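Local coordinates for protein tudor (Drosophila melanogaster, PDB 4Q5W) that probably acts in the piRNA pathway with Piwi proteins Aubergine and AGO3, is required to form primordial germ cells, and is represented here by its extended Tudor domain 9, at residues 114-125 against 167-178; 4-12 against 133-142. One frame throughout, in Å; residues are numbered along the deposited sequence.

Contact 1: 114-125 against 167-178; sequences PSAIFEKNKALT and YEHLQKLVQAEL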
loop_
_atom_site.group_PDB
_atom_site.type_symbol
_atom_site.label_atom_id
_atom_site.label_comp_id
_atom_site.label_asym_id
_atom_site.label_seq_id
_atom_site.Cartn_x
_atom_site.Cartn_y
_atom_site.Cartn_z
ATOM N N PRO A 114 17.791 -0.686 5.431
ATOM C CA PRO A 114 17.578 -0.367 6.845
ATOM C C PRO A 114 18.355 0.859 7.292
ATOM O O PRO A 114 19.427 1.147 6.755
ATOM C CB PRO A 114 18.132 -1.602 7.565
ATOM C CG PRO A 114 19.172 -2.111 6.667
ATOM C CD PRO A 114 18.634 -1.884 5.273
ATOM N N SER A 115 17.823 1.577 8.272
ATOM C CA SER A 115 18.553 2.690 8.869
ATOM C C SER A 115 18.081 2.934 10.292
ATOM O O SER A 115 16.878 3.036 10.543
ATOM C CB SER A 115 18.369 3.967 8.048
ATOM O OG SER A 115 18.942 5.076 8.722
ATOM N N ALA A 116 19.022 3.027 11.228
ATOM C CA ALA A 116 18.662 3.316 12.612
ATOM C C ALA A 116 17.942 4.663 12.748
ATOM O O ALA A 116 17.187 4.876 13.698
ATOM C CB ALA A 116 19.896 3.269 13.512
ATOM N N ILE A 117 18.169 5.564 11.799
ATOM C CA ILE A 117 17.465 6.835 11.793
ATOM C C ILE A 117 15.970 6.580 11.651
ATOM O O ILE A 117 15.155 7.201 12.330
ATOM C CB ILE A 117 17.965 7.758 10.655
ATOM C CG1 ILE A 117 19.447 8.092 10.874
ATOM C CG2 ILE A 117 17.133 9.033 10.607
ATOM C CD1 ILE A 117 20.096 8.837 9.707
ATOM N N PHE A 118 15.617 5.636 10.787
ATOM C CA PHE A 118 14.217 5.322 10.565
ATOM C C PHE A 118 13.610 4.653 11.791
ATOM O O PHE A 118 12.446 4.889 12.114
ATOM C CB PHE A 118 14.036 4.385 9.374
ATOM C CG PHE A 118 14.565 4.920 8.073
ATOM C CD1 PHE A 118 14.728 6.279 7.867
ATOM C CD2 PHE A 118 14.892 4.048 7.048
ATOM C CE1 PHE A 118 15.210 6.760 6.649
ATOM C CE2 PHE A 118 15.368 4.518 5.842
ATOM C CZ PHE A 118 15.531 5.881 5.643
ATOM N N GLU A 119 14.390 3.803 12.460
ATOM C CA GLU A 119 13.862 3.009 13.574
ATOM C C GLU A 119 13.756 3.797 14.878
ATOM O O GLU A 119 12.896 3.523 15.719
ATOM C CB GLU A 119 14.723 1.763 13.806
ATOM C CG GLU A 119 14.901 0.894 12.571
ATOM C CD GLU A 119 13.596 0.312 12.065
ATOM O OE1 GLU A 119 12.636 0.182 12.862
ATOM O OE2 GLU A 119 13.533 -0.020 10.862
ATOM N N LYS A 120 14.645 4.762 15.049
ATOM C CA LYS A 120 14.687 5.551 16.270
ATOM C C LYS A 120 13.725 6.734 16.203
ATOM O O LYS A 120 13.454 7.387 17.209
ATOM C CB LYS A 120 16.119 6.023 16.527
ATOM C CG LYS A 120 17.034 4.903 17.012
ATOM C CD LYS A 120 18.488 5.338 17.130
ATOM C CE LYS A 120 19.318 4.259 17.826
ATOM N NZ LYS A 120 20.675 4.729 18.234
ATOM N N ASN A 121 13.219 6.998 15.005
ATOM C CA ASN A 121 12.386 8.165 14.754
ATOM C C ASN A 121 11.251 7.774 13.823
ATOM O O ASN A 121 11.132 8.306 12.731
ATOM C CB ASN A 121 13.222 9.276 14.101
ATOM C CG ASN A 121 14.455 9.632 14.919
ATOM O OD1 ASN A 121 14.350 10.272 15.958
ATOM N ND2 ASN A 121 15.630 9.216 14.451
ATOM N N LYS A 122 10.409 6.841 14.263
ATOM C CA LYS A 122 9.439 6.222 13.363
ATOM C C LYS A 122 8.380 7.185 12.812
ATOM O O LYS A 122 8.141 7.240 11.591
ATOM C CB LYS A 122 8.742 5.058 14.074
ATOM C CG LYS A 122 9.650 3.880 14.392
ATOM C CD LYS A 122 8.865 2.768 15.106
ATOM C CE LYS A 122 9.715 1.530 15.317
ATOM N NZ LYS A 122 10.850 1.801 16.238
ATOM N N ALA A 123 7.724 7.912 13.714
ATOM C CA ALA A 123 6.661 8.828 13.318
ATOM C C ALA A 123 7.191 9.959 12.436
ATOM O O ALA A 123 6.583 10.306 11.426
ATOM C CB ALA A 123 5.942 9.388 14.543
ATOM N N LEU A 124 8.333 10.525 12.805
ATOM C CA LEU A 124 8.897 11.607 11.999
ATOM C C LEU A 124 9.315 11.104 10.617
ATOM O O LEU A 124 9.131 11.781 9.605
ATOM C CB LEU A 124 10.086 12.245 12.724
ATOM C CG LEU A 124 10.901 13.294 11.955
ATOM C CD1 LEU A 124 10.033 14.442 11.485
ATOM C CD2 LEU A 124 12.003 13.815 12.872
ATOM N N THR A 125 9.886 9.914 10.579
ATOM C CA THR A 125 10.307 9.328 9.323
ATOM C C THR A 125 9.100 9.099 8.431
ATOM O O THR A 125 9.138 9.408 7.245
ATOM C CB THR A 125 11.057 8.001 9.534
ATOM O OG1 THR A 125 12.295 8.263 10.210
ATOM C CG2 THR A 125 11.346 7.305 8.188
ATOM N N TYR A 167 16.136 6.868 -0.129
ATOM C CA TYR A 167 16.777 6.344 1.077
ATOM C C TYR A 167 17.689 7.402 1.696
ATOM O O TYR A 167 17.578 7.734 2.885
ATOM C CB TYR A 167 17.543 5.051 0.759
ATOM C CG TYR A 167 18.372 4.502 1.908
ATOM C CD1 TYR A 167 17.764 4.012 3.054
ATOM C CD2 TYR A 167 19.762 4.452 1.833
ATOM C CE1 TYR A 167 18.514 3.502 4.105
ATOM C CE2 TYR A 167 20.520 3.938 2.883
ATOM C CZ TYR A 167 19.882 3.465 4.017
ATOM O OH TYR A 167 20.616 2.948 5.060
ATOM N N GLU A 168 18.577 7.951 0.880
ATOM C CA GLU A 168 19.497 8.964 1.347
ATOM C C GLU A 168 18.803 10.284 1.673
ATOM O O GLU A 168 19.127 10.914 2.672
ATOM C CB GLU A 168 20.627 9.166 0.337
ATOM C CG GLU A 168 21.532 7.943 0.199
ATOM C CD GLU A 168 21.013 6.897 -0.777
ATOM O OE1 GLU A 168 19.927 7.100 -1.358
ATOM O OE2 GLU A 168 21.708 5.869 -0.968
ATOM N N HIS A 169 17.857 10.705 0.835
ATOM C CA HIS A 169 17.176 11.973 1.064
ATOM C C HIS A 169 16.315 11.957 2.321
ATOM O O HIS A 169 16.252 12.943 3.066
ATOM C CB HIS A 169 16.294 12.337 -0.124
ATOM C CG HIS A 169 15.915 13.780 -0.158
ATOM N ND1 HIS A 169 16.796 14.767 -0.542
ATOM C CD2 HIS A 169 14.768 14.411 0.192
ATOM C CE1 HIS A 169 16.199 15.942 -0.455
ATOM N NE2 HIS A 169 14.966 15.754 -0.022
ATOM N N LEU A 170 15.654 10.833 2.560
ATOM C CA LEU A 170 14.779 10.723 3.728
ATOM C C LEU A 170 15.595 10.796 5.012
ATOM O O LEU A 170 15.199 11.459 5.972
ATOM C CB LEU A 170 13.982 9.425 3.685
ATOM C CG LEU A 170 12.914 9.265 4.762
ATOM C CD1 LEU A 170 11.900 10.413 4.728
ATOM C CD2 LEU A 170 12.211 7.931 4.589
ATOM N N GLN A 171 16.745 10.132 5.022
ATOM C CA GLN A 171 17.639 10.225 6.175
ATOM C C GLN A 171 18.076 11.661 6.414
ATOM O O GLN A 171 18.090 12.136 7.556
ATOM C CB GLN A 171 18.875 9.366 5.971
ATOM C CG GLN A 171 18.624 7.876 6.083
ATOM C CD GLN A 171 19.866 7.075 5.776
ATOM O OE1 GLN A 171 20.555 6.607 6.685
ATOM N NE2 GLN A 171 20.161 6.910 4.493
ATOM N N LYS A 172 18.428 12.343 5.332
ATOM C CA LYS A 172 18.886 13.731 5.395
ATOM C C LYS A 172 17.830 14.670 5.967
ATOM O O LYS A 172 18.132 15.474 6.845
ATOM C CB LYS A 172 19.344 14.216 4.016
ATOM C CG LYS A 172 19.865 15.650 4.033
ATOM C CD LYS A 172 20.511 16.040 2.718
ATOM C CE LYS A 172 19.492 16.296 1.641
ATOM N NZ LYS A 172 20.159 16.729 0.378
ATOM N N LEU A 173 16.597 14.568 5.468
ATOM C CA LEU A 173 15.490 15.397 5.949
ATOM C C LEU A 173 15.146 15.170 7.420
ATOM O O LEU A 173 14.863 16.122 8.141
ATOM C CB LEU A 173 14.234 15.197 5.103
ATOM C CG LEU A 173 14.258 15.633 3.637
ATOM C CD1 LEU A 173 12.895 15.446 2.999
ATOM C CD2 LEU A 173 14.718 17.088 3.483
ATOM N N VAL A 174 15.147 13.908 7.852
ATOM C CA VAL A 174 14.843 13.582 9.246
ATOM C C VAL A 174 15.944 14.119 10.165
ATOM O O VAL A 174 15.671 14.730 11.192
ATOM C CB VAL A 174 14.651 12.059 9.443
ATOM C CG1 VAL A 174 14.618 11.690 10.935
ATOM C CG2 VAL A 174 13.379 11.580 8.739
ATOM N N GLN A 175 17.197 13.909 9.778
ATOM C CA GLN A 175 18.313 14.394 10.579
ATOM C C GLN A 175 18.293 15.915 10.668
ATOM O O GLN A 175 18.629 16.485 11.709
ATOM C CB GLN A 175 19.643 13.907 10.000
ATOM C CG GLN A 175 19.861 12.406 10.154
ATOM C CD GLN A 175 20.162 11.991 11.582
ATOM O OE1 GLN A 175 19.252 11.718 12.373
ATOM N NE2 GLN A 175 21.445 11.916 11.915
ATOM N N ALA A 176 17.890 16.568 9.582
ATOM C CA ALA A 176 17.880 18.026 9.537
ATOM C C ALA A 176 16.840 18.607 10.488
ATOM O O ALA A 176 17.082 19.626 11.130
ATOM C CB ALA A 176 17.638 18.519 8.109
ATOM N N GLU A 177 15.690 17.943 10.587
ATOM C CA GLU A 177 14.632 18.381 11.488
ATOM C C GLU A 177 15.012 18.126 12.949
ATOM O O GLU A 177 14.827 18.990 13.802
ATOM C CB GLU A 177 13.305 17.693 11.144
ATOM C CG GLU A 177 12.137 18.141 12.020
ATOM C CD GLU A 177 10.785 17.894 11.366
ATOM O OE1 GLU A 177 9.773 17.858 12.096
ATOM O OE2 GLU A 177 10.728 17.766 10.125
ATOM N N LEU A 178 15.561 16.947 13.227
ATOM C CA LEU A 178 16.075 16.647 14.568
ATOM C C LEU A 178 17.170 17.628 14.984
ATOM O O LEU A 178 17.231 18.044 16.137
ATOM C CB LEU A 178 16.617 15.219 14.626
ATOM C CG LEU A 178 15.603 14.091 14.445
ATOM C CD1 LEU A 178 16.340 12.756 14.317
ATOM C CD2 LEU A 178 14.601 14.058 15.593
HETATM O O HOH W 1 21.649 5.207 8.362
#
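The carbonyl O of Pro114 takes a hydrogen bond from Tyr167 OH at 2.7 Å, the donor lying 35° off the carbonyl plane. Ser115, the N-cap of helix 116-120, accepts from Ile117 N through OG; the same OG lies 3.0 Å from Gln171 OE1, and a water reaches both oxygens. Gln171 NE2 sits over the centre of the Tyr167 ring, the amide tilted against it, and donates to Tyr167 O. Ile117 lays CD1 against Gln175 CG and turns CG2, anti to its backbone N, onto Val174 CG1 at 3.7 Å. The short helix thus packs on the C-terminal helix of the extended Tudor fold, the axes of 116-120 and 167-178 crossing at 51°. Phe118 meets Tyr167 rim to rim, CE2 being 3.7 Å from Tyr167 CD1 with the planes at 82°, and its CE1 reaches Leu170 CD2 and Gln171 CG. Asn121 offers its amide to Leu178 CD1 while ND2 donates to Ile117 O on a lone pair, in the plane of both groups. Leu124 divides its branches: CD1 touches the carboxylate of Glu177 at OE1 (3.5 Å), CD2 touches both Val174 CG1 and Leu178 CD2. Thr125 OG1 donates to Asn121 O, and CG2 meets Leu170 CD2 at 3.8 Å.

Contact 2: 4-12 against 133-142; sequences TKAIITHVE and LDSCKGVVAV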
loop_
_atom_site.group_PDB
_atom_site.type_symbol
_atom_site.label_atom_id
_atom_site.label_comp_id
_atom_site.label_asym_id
_atom_site.label_seq_id
_atom_site.Cartn_x
_atom_site.Cartn_y
_atom_site.Cartn_z
ATOM N N THR A 4 12.974 -0.063 -13.376
ATOM C CA THR A 4 11.544 -0.231 -13.626
ATOM C C THR A 4 10.702 0.734 -12.788
ATOM O O THR A 4 11.175 1.273 -11.793
ATOM C CB THR A 4 11.086 -1.682 -13.392
ATOM O OG1 THR A 4 9.859 -1.911 -14.097
ATOM C CG2 THR A 4 10.880 -1.977 -11.913
ATOM N N LYS A 5 9.457 0.951 -13.209
ATOM C CA LYS A 5 8.606 1.967 -12.611
ATOM C C LYS A 5 7.506 1.325 -11.778
ATOM O O LYS A 5 7.037 0.236 -12.103
ATOM C CB LYS A 5 7.952 2.818 -13.706
ATOM C CG LYS A 5 7.126 3.982 -13.152
ATOM C CD LYS A 5 6.673 4.942 -14.233
ATOM C CE LYS A 5 5.516 4.383 -15.046
ATOM N NZ LYS A 5 5.076 5.350 -16.097
ATOM N N ALA A 6 7.104 2.000 -10.707
ATOM C CA ALA A 6 5.995 1.530 -9.889
ATOM C C ALA A 6 5.321 2.705 -9.201
ATOM O O ALA A 6 5.853 3.818 -9.171
ATOM C CB ALA A 6 6.488 0.529 -8.856
ATOM N N ILE A 7 4.135 2.457 -8.659
ATOM C CA ILE A 7 3.442 3.453 -7.846
ATOM C C ILE A 7 3.278 2.940 -6.423
ATOM O O ILE A 7 2.768 1.835 -6.210
ATOM C CB ILE A 7 2.049 3.762 -8.393
ATOM C CG1 ILE A 7 2.144 4.408 -9.774
ATOM C CG2 ILE A 7 1.285 4.672 -7.428
ATOM C CD1 ILE A 7 0.795 4.578 -10.440
ATOM N N ILE A 8 3.716 3.728 -5.445
ATOM C CA ILE A 8 3.541 3.341 -4.049
ATOM C C ILE A 8 2.106 3.606 -3.618
ATOM O O ILE A 8 1.609 4.730 -3.722
ATOM C CB ILE A 8 4.560 4.056 -3.138
ATOM C CG1 ILE A 8 5.963 3.559 -3.499
ATOM C CG2 ILE A 8 4.261 3.792 -1.659
ATOM C CD1 ILE A 8 7.094 4.272 -2.780
ATOM N N THR A 9 1.441 2.543 -3.169
ATOM C CA THR A 9 0.031 2.604 -2.795
ATOM C C THR A 9 -0.208 2.558 -1.283
ATOM O O THR A 9 -1.274 2.968 -0.814
ATOM C CB THR A 9 -0.791 1.495 -3.498
ATOM O OG1 THR A 9 -0.147 0.230 -3.330
ATOM C CG2 THR A 9 -0.923 1.795 -4.978
ATOM N N HIS A 10 0.770 2.074 -0.520
ATOM C CA HIS A 10 0.649 2.076 0.944
ATOM C C HIS A 10 1.988 1.906 1.624
ATOM O O HIS A 10 2.787 1.057 1.243
ATOM C CB HIS A 10 -0.276 0.956 1.446
ATOM C CG HIS A 10 -0.383 0.895 2.941
ATOM N ND1 HIS A 10 -0.979 1.894 3.683
ATOM C CD2 HIS A 10 0.041 -0.032 3.833
ATOM C CE1 HIS A 10 -0.923 1.583 4.966
ATOM N NE2 HIS A 10 -0.304 0.420 5.085
ATOM N N VAL A 11 2.220 2.697 2.660
ATOM C CA VAL A 11 3.431 2.542 3.452
ATOM C C VAL A 11 3.091 2.084 4.859
ATOM O O VAL A 11 2.430 2.805 5.598
ATOM C CB VAL A 11 4.207 3.858 3.536
ATOM C CG1 VAL A 11 5.400 3.707 4.497
ATOM C CG2 VAL A 11 4.666 4.259 2.158
ATOM N N GLU A 12 3.525 0.883 5.229
ATOM C CA GLU A 12 3.348 0.419 6.603
ATOM C C GLU A 12 4.504 0.936 7.455
ATOM O O GLU A 12 4.311 1.448 8.558
ATOM C CB GLU A 12 3.301 -1.107 6.650
ATOM C CG GLU A 12 2.939 -1.665 8.020
ATOM C CD GLU A 12 1.500 -1.361 8.410
ATOM O OE1 GLU A 12 0.642 -1.226 7.510
ATOM O OE2 GLU A 12 1.230 -1.246 9.618
ATOM N N LEU A 133 6.610 11.338 -0.861
ATOM C CA LEU A 133 5.858 10.567 -1.844
ATOM C C LEU A 133 4.776 11.423 -2.500
ATOM O O LEU A 133 4.529 11.315 -3.699
ATOM C CB LEU A 133 5.247 9.313 -1.202
ATOM C CG LEU A 133 6.245 8.238 -0.766
ATOM C CD1 LEU A 133 5.550 7.075 -0.071
ATOM C CD2 LEU A 133 7.057 7.750 -1.951
ATOM N N ASP A 134 4.129 12.280 -1.716
ATOM C CA ASP A 134 3.120 13.163 -2.278
ATOM C C ASP A 134 3.742 14.041 -3.365
ATOM O O ASP A 134 3.101 14.354 -4.372
ATOM C CB ASP A 134 2.470 14.019 -1.188
ATOM C CG ASP A 134 1.178 14.665 -1.652
ATOM O OD1 ASP A 134 0.169 13.940 -1.799
ATOM O OD2 ASP A 134 1.170 15.896 -1.869
ATOM N N SER A 135 5.008 14.403 -3.174
ATOM C CA SER A 135 5.700 15.263 -4.133
ATOM C C SER A 135 5.946 14.608 -5.498
ATOM O O SER A 135 6.260 15.301 -6.471
ATOM C CB SER A 135 7.012 15.821 -3.549
ATOM O OG SER A 135 8.078 14.896 -3.655
ATOM N N CYS A 136 5.807 13.284 -5.577
ATOM C CA CYS A 136 5.891 12.597 -6.869
ATOM C C CYS A 136 4.632 11.784 -7.164
ATOM O O CYS A 136 4.614 10.960 -8.085
ATOM C CB CYS A 136 7.135 11.704 -6.943
ATOM S SG CYS A 136 7.251 10.396 -5.705
ATOM N N LYS A 137 3.581 12.044 -6.390
ATOM C CA LYS A 137 2.338 11.257 -6.415
ATOM C C LYS A 137 2.609 9.753 -6.360
ATOM O O LYS A 137 1.930 8.971 -7.021
ATOM C CB LYS A 137 1.463 11.583 -7.639
ATOM C CG LYS A 137 1.407 13.059 -8.040
ATOM C CD LYS A 137 1.022 13.970 -6.883
ATOM C CE LYS A 137 -0.438 13.825 -6.486
ATOM N NZ LYS A 137 -0.778 14.766 -5.379
ATOM N N GLY A 138 3.612 9.364 -5.577
ATOM C CA GLY A 138 3.929 7.966 -5.363
ATOM C C GLY A 138 4.641 7.248 -6.498
ATOM O O GLY A 138 4.908 6.051 -6.381
ATOM N N VAL A 139 4.948 7.949 -7.588
ATOM C CA VAL A 139 5.580 7.287 -8.739
ATOM C C VAL A 139 7.095 7.238 -8.571
ATOM O O VAL A 139 7.731 8.278 -8.413
ATOM C CB VAL A 139 5.234 7.973 -10.073
ATOM C CG1 VAL A 139 5.568 7.057 -11.245
ATOM C CG2 VAL A 139 3.762 8.344 -10.106
ATOM N N VAL A 140 7.654 6.027 -8.620
ATOM C CA VAL A 140 9.057 5.779 -8.323
ATOM C C VAL A 140 9.730 4.841 -9.313
ATOM O O VAL A 140 9.104 3.938 -9.882
ATOM C CB VAL A 140 9.251 5.166 -6.915
ATOM C CG1 VAL A 140 8.973 6.192 -5.837
ATOM C CG2 VAL A 140 8.355 3.927 -6.724
ATOM N N ALA A 141 11.022 5.059 -9.509
ATOM C CA ALA A 141 11.853 4.081 -10.180
ATOM C C ALA A 141 12.363 3.108 -9.131
ATOM O O ALA A 141 12.688 3.500 -8.007
ATOM C CB ALA A 141 13.012 4.761 -10.914
ATOM N N VAL A 142 12.417 1.833 -9.491
ATOM C CA VAL A 142 12.775 0.801 -8.529
ATOM C C VAL A 142 13.991 0.009 -9.000
ATOM O O VAL A 142 14.025 -0.486 -10.123
ATOM C CB VAL A 142 11.598 -0.188 -8.311
ATOM C CG1 VAL A 142 11.963 -1.259 -7.272
ATOM C CG2 VAL A 142 10.346 0.559 -7.919
#
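Ile8 N donates to Gly138 O at 2.8 Å, the last rung of an antiparallel ladder in which Ala6 and Val140 exchange two hydrogen bonds, the one from Val140 N to Ala6 O nearly straight at 173°. The Ile8 side chain runs inward: CB lies 3.8 Å from Gly138 O, CG1 touches Val140 CG2 at 4.0 Å, and CD1 ends against Leu133 CD2 at 3.6 Å. CG1 stands anti to the carbonyl carbon (chi1 -66°), which turns the other branch, CG2, to Leu133 CD1. Val11 CG2 reaches that same methyl at 3.7 Å, so Leu133 bridges two inward-facing residues of the strand. Cut back to an alanine, the Ile8 side chain loses CG1, CG2 and CD1, which would probably open a gap between Leu133 and Val140, leaving Leu133 with Val11 as its remaining partner on strand 5-11. Leu133 O accepts from Cys136 N and Gly138 N from opposite faces of its plane. The second bond, with Lys137 N to Asp134 O, forms the Schellman motif that ends helix 122-134; a type I' turn then leads into strand 139-144, whose pairing with 5-11 joins the ends of the five-stranded sheet order, consistent with the staphylococcal-nuclease-like (OB-fold) part of an extended Tudor domain.

How the contacts relate
Helix 122-134 ties the two contacts together: its first turn belongs to contact 1 and its last to contact 2. Their centres lie about 18 Å apart, with nearest atoms about 7 Å apart, so they do not touch. Along the chain the segments alternate, 4-12, 114-125, 133-142 and 167-178, so the chain passes through each contact in turn, and neither is built from one continuous stretch. Contact 2 lies nearer the centre of the chain and links the N-terminal strand to a strand formed over a hundred residues later; contact 1 sits farther out, where the C-terminal helix packs. Both belong to the part of the extended Tudor domain built on the five-stranded sheet, not the four-stranded sheet of residues 52-90.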